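PDB 3U64: protein TP_0956 from Treponema pallidum subsp. pallidum, which probably serves as the tetratricopeptide-repeat-like T component of a TRAP transporter, a lipoprotein thought to work through protein-protein interaction in solute uptake. Local coordinates for residues L109-A114 / T160-A165; T123-F128 / R146-D151; D238-I243 / I282-R287. All coordinates share one frame; numbering follows the deposited sequence.

Contact 1: L109-A114 / T160-A165; sequences LYLRGA and TGYVAA
Ala164 CB stands over the middle of the Tyr110 ring, 3.5 Å from the centroid of that ring and only 3° off its normal, a nearly ideal CH-pi contact. Tyr110 has its CG anti to the carbonyl carbon (chi1 -75°), and this turns the ring across the surface of segment 160-165; its CB lies 3.5 Å from Gly161 O. The reverse pairing follows further along, where the methyl of Ala114 sits over one face of Tyr162. Here Ala114 CB is displaced toward the rim, 27° off the normal and 3.6 Å from Tyr162 CE1. Leu111 crosses Tyr162 at about a right angle, and its CD2 touches both Tyr162 CD2 at 3.7 Å and Ala165 CB at 3.6 Å. Each segment thus offers a tyrosine and a methyl to the other. The axes of the nearly antiparallel segments approach to 7.9 Å, consistent with the small residues Gly161, Ala114, Ala164 and Ala165 at the interface. Gly161 lies against Ala114, its CA 3.9 Å from Ala114 CB, where the backbones come closest. No hydrogen bond spans the interface; the Tyr110 hydroxyl bonds Gln85 instead. Antiparallel helix pairing of this kind is consistent with the family's TPR-like architecture. Helix 66-89 packs on Tyr110 with Ala80 and Asn81, while helix 176-192 meets Tyr162 through Thr178 and Ala182, so helices 96-124 and 152-166 lie between further helices.

Contact 2: T123-F128 / R146-D151; sequences TAYPGF and RCTRVD. With SO4 (sulfate ion), chain E.
A tyrosine-carboxylate hydrogen bond, flanked by an arginine and a cysteine sulfur, joins Tyr125, just past the end of helix 96-124, to the loop that runs from helix 137-144 into helix 152-166. The Tyr125 hydroxyl donates to Asp151 OD2 over a short 2.5 Å. It meets the syn side of that oxygen, 21° out of the carboxylate plane, while the carboxylate lies at the ring edge with its plane steeply inclined to the ring. Thr148 N donates to Asp151 OD2 at 2.8 Å, nearly straight, from the anti side. OD2 is therefore gripped by two donors, one from each segment, and the other carboxylate oxygen, OD1, forms a salt bridge with Arg66 of helix 66-89. These partners fix the rotation of the carboxylate and would be expected to stabilise its negative charge. The loop itself is tied by Asp151 N to Thr148 O, and segment 123-128 reverses in a type II beta turn from Tyr125 to Phe128, with Gly127 as the N-cap of helix 128-132. Arg146 runs back alongside Tyr125, and a kink at chi3 (63°) carries its NH2 to the ring edge, 3.7 Å from Tyr125 CD1, while Tyr125 CB lies over one face of the guanidinium. A water extends this side by accepting from Arg146 NH2 and donating to Pro126 O. Deeper in, Cys147 SG reaches the edge of the Phe128 ring, 3.9 Å from Phe128 CE1, in a sulfur-aromatic contact; Leu118 and Leu121 of helix 96-124 also touch Phe128. Farther along the loop, Arg149 NH2 bonds O1 of a sulfate, probably from the crystallisation liquor, at 2.9 Å.

Contact 3: D238-I243 / I282-R287; sequences DPDHHI and ILSQKR
Asp240 and Ser284 meet because both first torsions set the polar group anti to the carbonyl carbon: chi1 of -77° swings the Asp240 carboxylate across the gap, and -70° points Ser284 OG toward it. Ser284 OG donates to Asp240 OD1 at 2.7 Å, approaching from above the carboxylate plane, 37° out of it. Leu280 O, one turn earlier in the serine's own helix, is a weak second partner of this hydroxyl and can at most share the same proton. The rest of the contact is made largely by aliphatic carbons. Pro239 lays its ring against the serine, with Pro239 CB 4.0 Å from Ser284 CB, and its CG approaches the aliphatic part of Gln285. A turn further on, Ile243 CD1 comes within 3.1 Å of Ser284 O, a tight approach of a methyl to a backbone carbonyl. Together these residues set the N-terminal turn of helix 240-250 against helix 278-293 in the helical, TPR-related fold. Asp238, in the turn leading into helix 240-250, makes capping bonds: its OD1 accepts from Asp240 N at 2.9 Å, and its OD2 from both His241 N and His241 ND1, the last at 3.2 Å. The two His241 donors reach OD2 from the same face of the carboxylate plane, and the carboxylate lies close to the plane of the imidazole ring. Asp240 N, His241 N and His241 ND1 together fix the orientation of the Asp238 carboxylate. The amide of Gln285 points to other partners: its NE2 donates to Ile269 O and Ala266 O, tying helix 278-293 to the end of helix 256-268 and the residues after it. Ala266 also touches Ile243, and Val281 packs on Pro239.

Contacts 1 and 3 are buried, whereas contact 2 is partly exposed, its centre about 21 Å from the centre of the chain. Contacts 1 and 2 both draw on helix 96-124: one uses its apolar flank, the other the turn beyond its C-terminal end. Contact 3 joins two other helices, and its centre lies about 32 Å from that of contact 2, on the opposite side of the chain's centre. Chemistry changes with position. Close helix pairing in contact 1 relies on rings and methyls without a hydrogen bond, contact 3 mixes one serine-aspartate bond with apolar packing, and contact 2 uses a carboxylate, an arginine and a water at loops.

Contact 1: L109-A114 / T160-A165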
loop_
_atom_site.group_PDB
_atom_site.type_symbol
_atom_site.label_atom_id
_atom_site.label_comp_id
_atom_site.label_asym_id
_atom_site.label_seq_id
_atom_site.Cartn_x
_atom_site.Cartn_y
_atom_site.Cartn_z
ATOM N N LEU A 109 -11.944 -8.153 -11.546
ATOM C CA LEU A 109 -11.080 -7.059 -11.983
ATOM C C LEU A 109 -10.860 -7.056 -13.510
ATOM O O LEU A 109 -10.868 -5.994 -14.137
ATOM C CB LEU A 109 -9.744 -7.086 -11.227
ATOM C CG LEU A 109 -9.793 -6.698 -9.738
ATOM C CD1 LEU A 109 -8.405 -6.578 -9.163
ATOM C CD2 LEU A 109 -10.544 -5.396 -9.469
ATOM N N TYR A 110 -10.664 -8.229 -14.111
ATOM C CA TYR A 110 -10.584 -8.293 -15.571
ATOM C C TYR A 110 -11.835 -7.667 -16.194
ATOM O O TYR A 110 -11.756 -6.861 -17.129
ATOM C CB TYR A 110 -10.438 -9.737 -16.046
ATOM C CG TYR A 110 -9.053 -10.310 -15.837
ATOM C CD1 TYR A 110 -7.914 -9.551 -16.112
ATOM C CD2 TYR A 110 -8.879 -11.612 -15.359
ATOM C CE1 TYR A 110 -6.642 -10.076 -15.924
ATOM C CE2 TYR A 110 -7.605 -12.144 -15.169
ATOM C CZ TYR A 110 -6.495 -11.373 -15.457
ATOM O OH TYR A 110 -5.237 -11.879 -15.274
ATOM N N LEU A 111 -12.990 -8.021 -15.644
ATOM C CA LEU A 111 -14.242 -7.610 -16.227
ATOM C C LEU A 111 -14.467 -6.124 -16.017
ATOM O O LEU A 111 -15.010 -5.455 -16.896
ATOM C CB LEU A 111 -15.396 -8.408 -15.644
ATOM C CG LEU A 111 -15.499 -9.879 -16.039
ATOM C CD1 LEU A 111 -16.544 -10.557 -15.165
ATOM C CD2 LEU A 111 -15.872 -10.033 -17.487
ATOM N N ARG A 112 -14.056 -5.602 -14.863
ATOM C CA ARG A 112 -14.185 -4.164 -14.617
ATOM C C ARG A 112 -13.279 -3.436 -15.601
ATOM O O ARG A 112 -13.671 -2.427 -16.187
ATOM C CB ARG A 112 -13.817 -3.803 -13.169
ATOM C CG ARG A 112 -13.891 -2.300 -12.833
ATOM C CD ARG A 112 -13.200 -1.966 -11.508
ATOM N NE ARG A 112 -13.804 -2.690 -10.390
ATOM C CZ ARG A 112 -13.459 -2.545 -9.112
ATOM N NH1 ARG A 112 -12.511 -1.693 -8.761
ATOM N NH2 ARG A 112 -14.067 -3.258 -8.181
ATOM N N GLY A 113 -12.062 -3.961 -15.768
ATOM C CA GLY A 113 -11.101 -3.416 -16.709
ATOM C C GLY A 113 -11.631 -3.456 -18.130
ATOM O O GLY A 113 -11.571 -2.456 -18.852
ATOM N N ALA A 114 -12.185 -4.595 -18.538
ATOM C CA ALA A 114 -12.701 -4.699 -19.909
ATOM C C ALA A 114 -13.835 -3.716 -20.158
ATOM O O ALA A 114 -13.929 -3.133 -21.239
ATOM C CB ALA A 114 -13.148 -6.102 -20.225
ATOM N N THR A 160 -9.033 -8.729 -24.566
ATOM C CA THR A 160 -8.123 -9.410 -23.630
ATOM C C THR A 160 -8.749 -9.547 -22.247
ATOM O O THR A 160 -8.653 -10.600 -21.633
ATOM C CB THR A 160 -6.802 -8.676 -23.513
ATOM O OG1 THR A 160 -6.150 -8.683 -24.794
ATOM C CG2 THR A 160 -5.886 -9.312 -22.449
ATOM N N GLY A 161 -9.392 -8.478 -21.766
ATOM C CA GLY A 161 -10.039 -8.499 -20.465
ATOM C C GLY A 161 -11.066 -9.611 -20.371
ATOM O O GLY A 161 -11.107 -10.370 -19.397
ATOM N N TYR A 162 -11.891 -9.732 -21.402
ATOM C CA TYR A 162 -12.937 -10.750 -21.401
ATOM C C TYR A 162 -12.372 -12.178 -21.510
ATOM O O TYR A 162 -12.812 -13.073 -20.792
ATOM C CB TYR A 162 -13.992 -10.467 -22.482
ATOM C CG TYR A 162 -15.026 -9.427 -22.075
ATOM C CD1 TYR A 162 -15.023 -8.154 -22.637
ATOM C CD2 TYR A 162 -15.995 -9.714 -21.122
ATOM C CE1 TYR A 162 -15.957 -7.194 -22.265
ATOM C CE2 TYR A 162 -16.952 -8.766 -20.756
ATOM C CZ TYR A 162 -16.926 -7.508 -21.326
ATOM O OH TYR A 162 -17.865 -6.552 -20.959
ATOM N N VAL A 163 -11.392 -12.374 -22.387
ATOM C CA VAL A 163 -10.713 -13.660 -22.499
ATOM C C VAL A 163 -9.985 -14.048 -21.206
ATOM O O VAL A 163 -9.966 -15.220 -20.831
ATOM C CB VAL A 163 -9.704 -13.656 -23.672
ATOM C CG1 VAL A 163 -8.707 -14.767 -23.517
ATOM C CG2 VAL A 163 -10.445 -13.769 -25.007
ATOM N N ALA A 164 -9.380 -13.070 -20.526
ATOM C CA ALA A 164 -8.698 -13.363 -19.270
ATOM C C ALA A 164 -9.741 -13.722 -18.196
ATOM O O ALA A 164 -9.493 -14.596 -17.352
ATOM C CB ALA A 164 -7.804 -12.197 -18.821
ATOM N N ALA A 165 -10.916 -13.084 -18.242
ATOM C CA ALA A 165 -11.958 -13.433 -17.265
ATOM C C ALA A 165 -12.493 -14.838 -17.523
ATOM O O ALA A 165 -12.750 -15.593 -16.586
ATOM C CB ALA A 165 -13.105 -12.402 -17.256
#

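Contact 2: T123-F128 / R146-D151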
loop_
_atom_site.group_PDB
_atom_site.type_symbol
_atom_site.label_atom_id
_atom_site.label_comp_id
_atom_site.label_asym_id
_atom_site.label_seq_id
_atom_site.Cartn_x
_atom_site.Cartn_y
_atom_site.Cartn_z
ATOM N N THR A 123 -18.148 5.500 -26.403
ATOM C CA THR A 123 -18.055 6.946 -26.612
ATOM C C THR A 123 -17.910 7.256 -28.099
ATOM O O THR A 123 -18.544 8.174 -28.615
ATOM C CB THR A 123 -16.835 7.541 -25.858
ATOM O OG1 THR A 123 -17.131 7.628 -24.461
ATOM C CG2 THR A 123 -16.498 8.925 -26.371
ATOM N N ALA A 124 -17.075 6.477 -28.781
ATOM C CA ALA A 124 -16.809 6.682 -30.203
ATOM C C ALA A 124 -17.972 6.270 -31.102
ATOM O O ALA A 124 -18.149 6.828 -32.192
ATOM C CB ALA A 124 -15.547 5.946 -30.619
ATOM N N TYR A 125 -18.754 5.291 -30.656
ATOM C CA TYR A 125 -19.836 4.721 -31.473
ATOM C C TYR A 125 -20.998 4.343 -30.586
ATOM O O TYR A 125 -21.142 3.169 -30.215
ATOM C CB TYR A 125 -19.379 3.444 -32.185
ATOM C CG TYR A 125 -18.075 3.576 -32.926
ATOM C CD1 TYR A 125 -17.989 4.344 -34.080
ATOM C CD2 TYR A 125 -16.930 2.923 -32.476
ATOM C CE1 TYR A 125 -16.797 4.469 -34.764
ATOM C CE2 TYR A 125 -15.725 3.049 -33.150
ATOM C CZ TYR A 125 -15.666 3.821 -34.294
ATOM O OH TYR A 125 -14.480 3.948 -34.973
ATOM N N PRO A 126 -21.825 5.331 -30.232
ATOM C CA PRO A 126 -22.975 5.115 -29.342
ATOM C C PRO A 126 -23.802 3.911 -29.767
ATOM O O PRO A 126 -24.144 3.786 -30.941
ATOM C CB PRO A 126 -23.777 6.405 -29.508
ATOM C CG PRO A 126 -22.699 7.460 -29.751
ATOM C CD PRO A 126 -21.610 6.761 -30.542
ATOM N N GLY A 127 -24.112 3.031 -28.821
ATOM C CA GLY A 127 -24.921 1.854 -29.099
ATOM C C GLY A 127 -24.043 0.647 -29.376
ATOM O O GLY A 127 -24.544 -0.463 -29.589
ATOM N N PHE A 128 -22.731 0.879 -29.355
ATOM C CA PHE A 128 -21.730 -0.150 -29.650
ATOM C C PHE A 128 -21.890 -1.385 -28.761
ATOM O O PHE A 128 -21.774 -2.523 -29.231
ATOM C CB PHE A 128 -20.308 0.416 -29.487
ATOM C CG PHE A 128 -19.211 -0.569 -29.857
ATOM C CD1 PHE A 128 -18.542 -0.453 -31.074
ATOM C CD2 PHE A 128 -18.845 -1.604 -28.985
ATOM C CE1 PHE A 128 -17.527 -1.368 -31.431
ATOM C CE2 PHE A 128 -17.832 -2.517 -29.325
ATOM C CZ PHE A 128 -17.174 -2.402 -30.547
ATOM N N ARG A 146 -17.239 -0.773 -38.411
ATOM C CA ARG A 146 -17.135 0.666 -38.212
ATOM C C ARG A 146 -15.787 1.057 -37.598
ATOM O O ARG A 146 -15.342 2.204 -37.722
ATOM C CB ARG A 146 -18.298 1.167 -37.349
ATOM C CG ARG A 146 -19.671 0.928 -37.981
ATOM C CD ARG A 146 -20.796 1.295 -37.027
ATOM N NE ARG A 146 -20.791 2.714 -36.680
ATOM C CZ ARG A 146 -21.511 3.250 -35.695
ATOM N NH1 ARG A 146 -22.299 2.474 -34.953
ATOM N NH2 ARG A 146 -21.447 4.560 -35.457
ATOM N N CYS A 147 -15.130 0.086 -36.967
ATOM C CA CYS A 147 -13.857 0.314 -36.291
ATOM C C CYS A 147 -12.716 0.600 -37.257
ATOM O O CYS A 147 -12.634 0.025 -38.334
ATOM C CB CYS A 147 -13.497 -0.896 -35.411
ATOM S SG CYS A 147 -14.674 -1.159 -34.058
ATOM N N THR A 148 -11.815 1.476 -36.843
ATOM C CA THR A 148 -10.616 1.775 -37.617
ATOM C C THR A 148 -9.350 1.505 -36.795
ATOM O O THR A 148 -9.416 1.054 -35.637
ATOM C CB THR A 148 -10.618 3.236 -38.025
ATOM O OG1 THR A 148 -10.474 4.040 -36.849
ATOM C CG2 THR A 148 -11.942 3.574 -38.718
ATOM N N ARG A 149 -8.201 1.811 -37.392
ATOM C CA ARG A 149 -6.919 1.540 -36.759
ATOM C C ARG A 149 -6.822 2.289 -35.444
ATOM O O ARG A 149 -6.148 1.850 -34.516
ATOM C CB ARG A 149 -5.768 1.920 -37.688
ATOM C CG ARG A 149 -5.522 0.876 -38.782
ATOM C CD ARG A 149 -4.671 1.404 -39.934
ATOM N NE ARG A 149 -3.240 1.338 -39.671
ATOM C CZ ARG A 149 -2.498 0.242 -39.822
ATOM N NH1 ARG A 149 -3.059 -0.894 -40.216
ATOM N NH2 ARG A 149 -1.194 0.276 -39.575
ATOM N N VAL A 150 -7.520 3.417 -35.367
ATOM C CA VAL A 150 -7.545 4.217 -34.153
ATOM C C VAL A 150 -8.170 3.436 -32.980
ATOM O O VAL A 150 -7.862 3.714 -31.821
ATOM C CB VAL A 150 -8.278 5.565 -34.417
ATOM C CG1 VAL A 150 -8.769 6.199 -33.144
ATOM C CG2 VAL A 150 -7.353 6.516 -35.157
ATOM N N ASP A 151 -9.016 2.450 -33.296
ATOM C CA ASP A 151 -9.744 1.668 -32.288
ATOM C C ASP A 151 -9.036 0.383 -31.860
ATOM O O ASP A 151 -9.530 -0.344 -31.000
ATOM C CB ASP A 151 -11.142 1.306 -32.797
ATOM C CG ASP A 151 -11.928 2.518 -33.231
ATOM O OD1 ASP A 151 -12.013 3.464 -32.427
ATOM O OD2 ASP A 151 -12.452 2.532 -34.374
HETATM S S SO4 E . 0.427 -3.314 -40.438
HETATM O O1 SO4 E . 0.625 -2.040 -39.742
HETATM O O2 SO4 E . -0.825 -3.306 -41.202
HETATM O O3 SO4 E . 1.567 -3.506 -41.338
HETATM O O4 SO4 E . 0.384 -4.401 -39.463
HETATM O O HOH W 1 -23.275 5.271 -33.389
#

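Contact 3: D238-I243 / I282-R287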
loop_
_atom_site.group_PDB
_atom_site.type_symbol
_atom_site.label_atom_id
_atom_site.label_comp_id
_atom_site.label_asym_id
_atom_site.label_seq_id
_atom_site.Cartn_x
_atom_site.Cartn_y
_atom_site.Cartn_z
ATOM N N ASP A 238 11.597 -10.332 -26.002
ATOM C CA ASP A 238 10.316 -10.663 -25.409
ATOM C C ASP A 238 10.277 -12.123 -24.935
ATOM O O ASP A 238 10.454 -13.038 -25.736
ATOM C CB ASP A 238 9.189 -10.419 -26.409
ATOM C CG ASP A 238 7.856 -10.950 -25.906
ATOM O OD1 ASP A 238 7.609 -10.844 -24.678
ATOM O OD2 ASP A 238 7.070 -11.490 -26.723
ATOM N N PRO A 239 10.044 -12.341 -23.632
ATOM C CA PRO A 239 9.978 -13.705 -23.083
ATOM C C PRO A 239 8.613 -14.338 -23.296
ATOM O O PRO A 239 8.490 -15.559 -23.304
ATOM C CB PRO A 239 10.218 -13.503 -21.580
ATOM C CG PRO A 239 10.525 -12.061 -21.392
ATOM C CD PRO A 239 10.001 -11.324 -22.576
ATOM N N ASP A 240 7.602 -13.499 -23.485
ATOM C CA ASP A 240 6.213 -13.956 -23.527
ATOM C C ASP A 240 5.890 -14.862 -24.681
ATOM O O ASP A 240 5.116 -15.799 -24.521
ATOM C CB ASP A 240 5.252 -12.770 -23.532
ATOM C CG ASP A 240 5.102 -12.167 -22.164
ATOM O OD1 ASP A 240 4.781 -12.927 -21.222
ATOM O OD2 ASP A 240 5.344 -10.956 -22.018
ATOM N N HIS A 241 6.450 -14.592 -25.851
ATOM C CA HIS A 241 6.141 -15.466 -26.966
ATOM C C HIS A 241 6.755 -16.843 -26.740
ATOM O O HIS A 241 6.152 -17.836 -27.104
ATOM C CB HIS A 241 6.485 -14.847 -28.332
ATOM C CG HIS A 241 7.947 -14.790 -28.643
ATOM N ND1 HIS A 241 8.789 -13.848 -28.099
ATOM C CD2 HIS A 241 8.703 -15.521 -29.495
ATOM C CE1 HIS A 241 10.009 -14.021 -28.577
ATOM N NE2 HIS A 241 9.984 -15.031 -29.424
ATOM N N HIS A 242 7.920 -16.907 -26.086
ATOM C CA HIS A 242 8.522 -18.204 -25.726
ATOM C C HIS A 242 7.635 -18.961 -24.734
ATOM O O HIS A 242 7.389 -20.162 -24.896
ATOM C CB HIS A 242 9.951 -18.055 -25.151
ATOM C CG HIS A 242 10.922 -17.410 -26.096
ATOM N ND1 HIS A 242 11.342 -18.014 -27.266
ATOM C CD2 HIS A 242 11.541 -16.204 -26.056
ATOM C CE1 HIS A 242 12.179 -17.211 -27.899
ATOM N NE2 HIS A 242 12.314 -16.104 -27.191
ATOM N N ILE A 243 7.155 -18.254 -23.713
ATOM C CA ILE A 243 6.287 -18.849 -22.694
ATOM C C ILE A 243 4.962 -19.328 -23.299
ATOM O O ILE A 243 4.489 -20.427 -23.010
ATOM C CB ILE A 243 6.011 -17.857 -21.555
ATOM C CG1 ILE A 243 7.318 -17.603 -20.792
ATOM C CG2 ILE A 243 4.867 -18.386 -20.640
ATOM C CD1 ILE A 243 7.240 -16.500 -19.771
ATOM N N ILE A 282 10.667 -9.118 -16.164
ATOM C CA ILE A 282 10.880 -9.696 -14.831
ATOM C C ILE A 282 9.715 -10.575 -14.418
ATOM O O ILE A 282 9.918 -11.668 -13.878
ATOM C CB ILE A 282 11.029 -8.624 -13.706
ATOM C CG1 ILE A 282 12.194 -7.671 -13.986
ATOM C CG2 ILE A 282 11.180 -9.307 -12.319
ATOM C CD1 ILE A 282 13.478 -8.360 -14.127
ATOM N N LEU A 283 8.493 -10.082 -14.648
ATOM C CA LEU A 283 7.285 -10.846 -14.311
ATOM C C LEU A 283 7.216 -12.139 -15.119
ATOM O O LEU A 283 7.030 -13.219 -14.567
ATOM C CB LEU A 283 6.005 -10.012 -14.517
ATOM C CG LEU A 283 5.691 -8.962 -13.443
ATOM C CD1 LEU A 283 4.740 -7.892 -13.970
ATOM C CD2 LEU A 283 5.143 -9.601 -12.158
ATOM N N SER A 284 7.399 -12.021 -16.429
ATOM C CA SER A 284 7.374 -13.188 -17.298
ATOM C C SER A 284 8.465 -14.189 -16.952
ATOM O O SER A 284 8.248 -15.392 -17.020
ATOM C CB SER A 284 7.487 -12.777 -18.756
ATOM O OG SER A 284 6.301 -12.128 -19.153
ATOM N N GLN A 285 9.641 -13.715 -16.580
ATOM C CA GLN A 285 10.688 -14.671 -16.254
ATOM C C GLN A 285 10.395 -15.432 -14.953
ATOM O O GLN A 285 10.714 -16.612 -14.852
ATOM C CB GLN A 285 12.067 -14.011 -16.265
ATOM C CG GLN A 285 12.433 -13.492 -17.647
ATOM C CD GLN A 285 13.876 -13.045 -17.742
ATOM O OE1 GLN A 285 14.399 -12.396 -16.839
ATOM N NE2 GLN A 285 14.527 -13.387 -18.848
ATOM N N LYS A 286 9.783 -14.764 -13.973
ATOM C CA LYS A 286 9.285 -15.463 -12.784
ATOM C C LYS A 286 8.331 -16.579 -13.180
ATOM O O LYS A 286 8.393 -17.677 -12.635
ATOM C CB LYS A 286 8.545 -14.518 -11.836
ATOM C CG LYS A 286 9.423 -13.602 -11.032
ATOM C CD LYS A 286 8.645 -13.002 -9.869
ATOM C CE LYS A 286 8.225 -14.079 -8.864
ATOM N NZ LYS A 286 7.533 -13.510 -7.664
ATOM N N ARG A 287 7.441 -16.291 -14.130
ATOM C CA ARG A 287 6.494 -17.294 -14.598
ATOM C C ARG A 287 7.165 -18.497 -15.312
ATOM O O ARG A 287 6.796 -19.642 -15.083
ATOM C CB ARG A 287 5.445 -16.650 -15.499
ATOM C CG ARG A 287 4.457 -17.646 -16.053
ATOM C CD ARG A 287 3.047 -17.363 -15.582
ATOM N NE ARG A 287 2.122 -18.348 -16.136
ATOM C CZ ARG A 287 1.612 -19.365 -15.450
ATOM N NH1 ARG A 287 1.916 -19.527 -14.167
ATOM N NH2 ARG A 287 0.785 -20.215 -16.045
#